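Local coordinates for protein maleate cis-trans isomerase (Pseudomonas putida, PDB 4FQ5) that probably catalyses the cis-trans isomerisation of the C2-C3 double bond of maleate, yielding fumarate, at residues V156-K162 with Y182-S188; K152-V156 with I177-D181. The protein carries 1 engineered substitution. All blocks are in the same frame, centred on the assembly; numbering follows the deposited sequence.

Contact 1 of 2, residues V156-K162 with Y182-S188; sequences VVTPYMK and YRALEIS. With MAE (maleic acid), chain C.
Met161 and Glu186 cross at about a right angle just beyond the C-terminal ends of the two strands. Bends at chi2 (-47°) and chi3 fold the Met161 chain back, so that SD lies 3.4 Å from Glu186 C while CE comes up to Glu186 CB, and CG meets Ser188 CB. The carboxylate of Glu186 reaches the start of the next helix, where OE2 touches Lys162 CB rather than its ammonium group.

Behind these side chains, strands 156-158 and 182-184 run parallel. Val156 O accepts from Arg183 N, Thr158 N donates to Arg183 O at 2.8 Å, and Thr158 O takes Leu185 N. Val156, Thr158, Tyr182 and Ala184 point to one face, under helix 162-174, and Val157 and Arg183 to the other. Past the strands, Pro159 O receives Ile187 N at 2.7 Å in a nearly straight bond, whereas the bond from Glu186 N to Tyr160 O is weak. Leu185 leans its CB on Pro159 CA.

Thr158 OG1 accepts from Tyr160 N, 3.2 Å away, forming an ST turn, and also bonds Thr165 OG1 of the helix. Tyr160 leaves the backbone away from 182-188, with Pro159 CD over the centre of one ring face. At the far end, Tyr160 OH donates to O3 of maleic acid over 2.6 Å, O3 lying near the ring plane. The contact thus forms the C-terminal edge of a parallel sheet in a beta-alpha-beta unit, whose strand-to-helix loop supplies a substrate-pocket residue.

Contact 2 of 2, residues K152-V156 with I177-D181; sequences KRVAV and IEVGD
Strands 153-156 and 178-181 run in the same direction at 46° to each other, with Arg153 beside Glu178 and Val154 beside Val179, until Gly180 and Asp181 together face Ala155, a beta bulge with one extra residue in strand 178-184. Val154 N donates to Glu178 O and Gly180 N to Val154 O, both at 2.9 Å, but the next bond, from Val156 N, goes to Asp181 O at 3.2 Å. At the start of the pair, Glu178 N donates to Lys152 O.

On one face lies the salt bridge of Arg153 and Glu178. Arg153, extended as far as NE with its CG opposite the backbone N (chi1 -163°), passes obliquely across Glu178, its CG on Glu178 CB at 3.7 Å. NE meets Glu178 OE1 at 3.0 Å; the oxygen sits at the edge of the guanidinium, in its plane, but the carboxylate is turned 88° to that plane, so the pair is joined through one oxygen instead of a two-pronged grip. One guanidinium face rests on the glycine backbone, where NH2 is 3.5 Å from Gly180 CA. That same NH2 forms a second salt bridge with Asp212.

The other face is apolar. Val179 CG1 meets Val156 CG2 at 4.2 Å, the two side chains crossing at about a right angle, and Val154 CB faces Ile177 CG2. Ile172 of helix 162-174 and Ile146 of helix 138-149 pack against this row.

The chemistry is therefore divided by the sheet: hydrocarbon packing under the helices on one side, and on the other an arginine tied to two carboxylates, which probably balance its charge and limit the rotation of its guanidinium.

In the fold
Contacts 1 and 2 are successive lengths of one strand pair, their centres 15 Å apart, and meet at Val156, which both share. Together they join edge strand 178-184 to strand 153-158 in the second four-stranded parallel sheet of the chain, with helix 162-174 linking the two. Contact 1 holds the pocket end. Its Tyr160 shares the bound maleic acid with Asn38, Asn190, Val222 and Gln223, and Pro159 lies about 3 Å, between side chains, from the engineered Ala221, at the predicted proton-donor position. Contact 2 comes no nearer to the ligand than the shared Val156, whose side chain is about 10 Å from it; its other residues lead away.

Contact 1 of 2, residues V156-K162 with Y182-S188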
loop_
_atom_site.group_PDB
_atom_site.type_symbol
_atom_site.label_atom_id
_atom_site.label_comp_id
_atom_site.label_asym_id
_atom_site.label_seq_id
_atom_site.Cartn_x
_atom_site.Cartn_y
_atom_site.Cartn_z
ATOM N N VAL A 156 14.452 8.296 29.128
ATOM C CA VAL A 156 15.185 7.674 28.018
ATOM C C VAL A 156 15.405 6.184 28.231
ATOM O O VAL A 156 15.924 5.772 29.265
ATOM C CB VAL A 156 16.584 8.334 27.820
ATOM C CG1 VAL A 156 17.318 7.712 26.638
ATOM C CG2 VAL A 156 16.460 9.833 27.624
ATOM N N VAL A 157 15.033 5.378 27.243
ATOM C CA VAL A 157 15.391 3.962 27.241
ATOM C C VAL A 157 16.463 3.730 26.176
ATOM O O VAL A 157 16.360 4.255 25.067
ATOM C CB VAL A 157 14.169 3.058 26.952
ATOM C CG1 VAL A 157 14.540 1.589 27.114
ATOM C CG2 VAL A 157 12.989 3.430 27.852
ATOM N N THR A 158 17.492 2.959 26.519
ATOM C CA THR A 158 18.528 2.571 25.555
ATOM C C THR A 158 18.810 1.069 25.666
ATOM O O THR A 158 18.478 0.455 26.681
ATOM C CB THR A 158 19.859 3.331 25.778
ATOM O OG1 THR A 158 20.688 2.587 26.682
ATOM C CG2 THR A 158 19.640 4.738 26.321
ATOM N N PRO A 159 19.422 0.470 24.625
ATOM C CA PRO A 159 19.857 -0.916 24.725
ATOM C C PRO A 159 21.338 -1.068 25.092
ATOM O O PRO A 159 21.813 -2.193 25.267
ATOM C CB PRO A 159 19.634 -1.435 23.311
ATOM C CG PRO A 159 19.941 -0.253 22.452
ATOM C CD PRO A 159 19.539 0.970 23.241
ATOM N N TYR A 160 22.041 0.054 25.217
ATOM C CA TYR A 160 23.494 0.056 25.358
ATOM C C TYR A 160 23.976 -0.429 26.718
ATOM O O TYR A 160 23.227 -0.436 27.699
ATOM C CB TYR A 160 24.076 1.462 25.164
ATOM C CG TYR A 160 23.490 2.293 24.047
ATOM C CD1 TYR A 160 23.466 1.834 22.729
ATOM C CD2 TYR A 160 23.001 3.566 24.310
ATOM C CE1 TYR A 160 22.943 2.620 21.712
ATOM C CE2 TYR A 160 22.466 4.349 23.309
ATOM C CZ TYR A 160 22.448 3.876 22.012
ATOM O OH TYR A 160 21.916 4.679 21.031
ATOM N N MET A 161 25.251 -0.810 26.753
ATOM C CA MET A 161 25.997 -0.955 28.000
ATOM C C MET A 161 25.960 0.357 28.784
ATOM O O MET A 161 25.786 1.435 28.208
ATOM C CB MET A 161 27.439 -1.371 27.704
ATOM C CG MET A 161 27.567 -2.662 26.906
ATOM S SD MET A 161 26.548 -4.028 27.522
ATOM C CE MET A 161 27.452 -4.535 28.989
ATOM N N LYS A 162 26.122 0.258 30.098
ATOM C CA LYS A 162 25.920 1.387 31.015
ATOM C C LYS A 162 26.794 2.626 30.736
ATOM O O LYS A 162 26.273 3.741 30.755
ATOM C CB LYS A 162 26.061 0.908 32.468
ATOM C CG LYS A 162 25.779 1.944 33.544
ATOM C CD LYS A 162 25.904 1.300 34.920
ATOM C CE LYS A 162 25.758 2.321 36.040
ATOM N NZ LYS A 162 25.834 1.649 37.369
ATOM N N TYR A 182 16.201 6.974 33.363
ATOM C CA TYR A 182 16.672 6.318 32.159
ATOM C C TYR A 182 16.979 4.862 32.451
ATOM O O TYR A 182 17.290 4.507 33.591
ATOM C CB TYR A 182 17.867 7.055 31.529
ATOM C CG TYR A 182 19.108 7.192 32.391
ATOM C CD1 TYR A 182 20.091 6.202 32.398
ATOM C CD2 TYR A 182 19.318 8.335 33.162
ATOM C CE1 TYR A 182 21.238 6.336 33.169
ATOM C CE2 TYR A 182 20.460 8.479 33.940
ATOM C CZ TYR A 182 21.414 7.479 33.935
ATOM O OH TYR A 182 22.548 7.617 34.702
ATOM N N ARG A 183 16.857 4.024 31.426
ATOM C CA ARG A 183 17.155 2.595 31.540
ATOM C C ARG A 183 18.086 2.160 30.426
ATOM O O ARG A 183 17.972 2.630 29.299
ATOM C CB ARG A 183 15.877 1.746 31.475
ATOM C CG ARG A 183 14.904 1.930 32.627
ATOM C CD ARG A 183 15.283 1.134 33.872
ATOM N NE ARG A 183 14.314 1.352 34.950
ATOM C CZ ARG A 183 14.347 2.372 35.808
ATOM N NH1 ARG A 183 15.305 3.293 35.733
ATOM N NH2 ARG A 183 13.413 2.478 36.743
ATOM N N ALA A 184 18.992 1.245 30.753
ATOM C CA ALA A 184 19.931 0.688 29.797
ATOM C C ALA A 184 19.796 -0.826 29.809
ATOM O O ALA A 184 19.962 -1.454 30.857
ATOM C CB ALA A 184 21.350 1.098 30.158
ATOM N N LEU A 185 19.498 -1.416 28.654
ATOM C CA LEU A 185 19.290 -2.865 28.573
ATOM C C LEU A 185 20.591 -3.665 28.585
ATOM O O LEU A 185 20.568 -4.876 28.787
ATOM C CB LEU A 185 18.450 -3.234 27.347
ATOM C CG LEU A 185 17.065 -2.593 27.226
ATOM C CD1 LEU A 185 16.388 -3.095 25.960
ATOM C CD2 LEU A 185 16.196 -2.858 28.449
ATOM N N GLU A 186 21.712 -2.979 28.364
ATOM C CA GLU A 186 23.049 -3.584 28.393
ATOM C C GLU A 186 23.189 -4.771 27.455
ATOM O O GLU A 186 23.607 -5.851 27.867
ATOM C CB GLU A 186 23.451 -3.979 29.818
ATOM C CG GLU A 186 23.451 -2.825 30.804
ATOM C CD GLU A 186 24.161 -3.158 32.109
ATOM O OE1 GLU A 186 24.802 -4.230 32.203
ATOM O OE2 GLU A 186 24.076 -2.337 33.042
ATOM N N ILE A 187 22.830 -4.557 26.191
ATOM C CA ILE A 187 22.971 -5.562 25.145
ATOM C C ILE A 187 23.921 -4.984 24.096
ATOM O O ILE A 187 23.563 -4.035 23.394
ATOM C CB ILE A 187 21.605 -5.897 24.499
ATOM C CG1 ILE A 187 20.595 -6.358 25.564
ATOM C CG2 ILE A 187 21.762 -6.954 23.420
ATOM C CD1 ILE A 187 19.183 -6.559 25.043
ATOM N N SER A 188 25.129 -5.535 24.001
ATOM C CA SER A 188 26.159 -4.973 23.116
ATOM C C SER A 188 26.222 -5.657 21.748
ATOM O O SER A 188 26.678 -5.054 20.770
ATOM C CB SER A 188 27.534 -4.978 23.798
ATOM O OG SER A 188 27.936 -6.298 24.108
HETATM C C1 MAE C . 22.542 1.014 16.153
HETATM O O1 MAE C . 22.507 0.108 15.306
HETATM O O2 MAE C . 21.664 1.188 17.011
HETATM C C2 MAE C . 23.711 1.907 16.149
HETATM C C3 MAE C . 23.766 3.075 16.763
HETATM C C4 MAE C . 22.658 3.686 17.531
HETATM O O3 MAE C . 22.794 3.807 18.745
HETATM O O4 MAE C . 21.638 4.105 16.973
#

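Contact 2 of 2, residues K152-V156 with I177-D181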
loop_
_atom_site.group_PDB
_atom_site.type_symbol
_atom_site.label_atom_id
_atom_site.label_comp_id
_atom_site.label_asym_id
_atom_site.label_seq_id
_atom_site.Cartn_x
_atom_site.Cartn_y
_atom_site.Cartn_z
ATOM N N LYS A 152 11.345 19.863 27.964
ATOM C CA LYS A 152 12.485 20.363 28.735
ATOM C C LYS A 152 13.180 19.253 29.510
ATOM O O LYS A 152 14.367 19.350 29.842
ATOM C CB LYS A 152 12.024 21.451 29.708
ATOM C CG LYS A 152 12.490 22.845 29.345
ATOM C CD LYS A 152 11.625 23.498 28.282
ATOM C CE LYS A 152 12.413 24.589 27.578
ATOM N NZ LYS A 152 11.543 25.689 27.073
ATOM N N ARG A 153 12.414 18.210 29.806
ATOM C CA ARG A 153 12.875 17.093 30.597
ATOM C C ARG A 153 12.393 15.834 29.891
ATOM O O ARG A 153 11.292 15.800 29.338
ATOM C CB ARG A 153 12.302 17.185 32.013
ATOM C CG ARG A 153 13.002 16.325 33.051
ATOM C CD ARG A 153 12.650 16.784 34.460
ATOM N NE ARG A 153 13.735 16.529 35.410
ATOM C CZ ARG A 153 13.860 15.418 36.130
ATOM N NH1 ARG A 153 14.876 15.277 36.967
ATOM N NH2 ARG A 153 12.969 14.443 36.019
ATOM N N VAL A 154 13.220 14.800 29.922
ATOM C CA VAL A 154 12.988 13.622 29.113
ATOM C C VAL A 154 13.348 12.354 29.888
ATOM O O VAL A 154 14.261 12.357 30.714
ATOM C CB VAL A 154 13.761 13.784 27.774
ATOM C CG1 VAL A 154 14.632 12.590 27.436
ATOM C CG2 VAL A 154 12.817 14.172 26.645
ATOM N N ALA A 155 12.588 11.287 29.662
ATOM C CA ALA A 155 12.983 9.964 30.124
ATOM C C ALA A 155 13.493 9.196 28.916
ATOM O O ALA A 155 13.037 9.430 27.801
ATOM C CB ALA A 155 11.821 9.243 30.785
ATOM N N VAL A 156 14.452 8.296 29.128
ATOM C CA VAL A 156 15.185 7.674 28.018
ATOM C C VAL A 156 15.405 6.184 28.231
ATOM O O VAL A 156 15.924 5.772 29.265
ATOM C CB VAL A 156 16.584 8.334 27.820
ATOM C CG1 VAL A 156 17.318 7.712 26.638
ATOM C CG2 VAL A 156 16.460 9.833 27.624
ATOM N N ILE A 177 18.928 19.754 27.741
ATOM C CA ILE A 177 17.706 18.978 27.951
ATOM C C ILE A 177 17.908 18.102 29.174
ATOM O O ILE A 177 18.788 17.240 29.196
ATOM C CB ILE A 177 17.365 18.099 26.725
ATOM C CG1 ILE A 177 17.154 18.962 25.479
ATOM C CG2 ILE A 177 16.137 17.232 26.999
ATOM C CD1 ILE A 177 17.449 18.247 24.172
ATOM N N GLU A 178 17.089 18.323 30.195
ATOM C CA GLU A 178 17.155 17.520 31.412
ATOM C C GLU A 178 16.811 16.066 31.140
ATOM O O GLU A 178 15.971 15.767 30.292
ATOM C CB GLU A 178 16.224 18.085 32.485
ATOM C CG GLU A 178 16.704 19.393 33.096
ATOM C CD GLU A 178 15.783 19.903 34.192
ATOM O OE1 GLU A 178 15.089 19.087 34.839
ATOM O OE2 GLU A 178 15.756 21.129 34.412
ATOM N N VAL A 179 17.483 15.164 31.847
ATOM C CA VAL A 179 17.141 13.752 31.801
ATOM C C VAL A 179 16.737 13.292 33.197
ATOM O O VAL A 179 17.509 13.415 34.150
ATOM C CB VAL A 179 18.295 12.876 31.262
ATOM C CG1 VAL A 179 17.892 11.411 31.239
ATOM C CG2 VAL A 179 18.704 13.318 29.863
ATOM N N GLY A 180 15.511 12.781 33.301
ATOM C CA GLY A 180 15.047 12.114 34.513
ATOM C C GLY A 180 15.436 10.650 34.481
ATOM O O GLY A 180 16.596 10.310 34.245
ATOM N N ASP A 181 14.463 9.779 34.712
ATOM C CA ASP A 181 14.691 8.344 34.663
ATOM C C ASP A 181 15.257 7.906 33.319
ATOM O O ASP A 181 14.858 8.413 32.270
ATOM C CB ASP A 181 13.387 7.589 34.924
ATOM C CG ASP A 181 13.163 7.293 36.395
ATOM O OD1 ASP A 181 12.842 6.129 36.711
ATOM O OD2 ASP A 181 13.312 8.213 37.231
#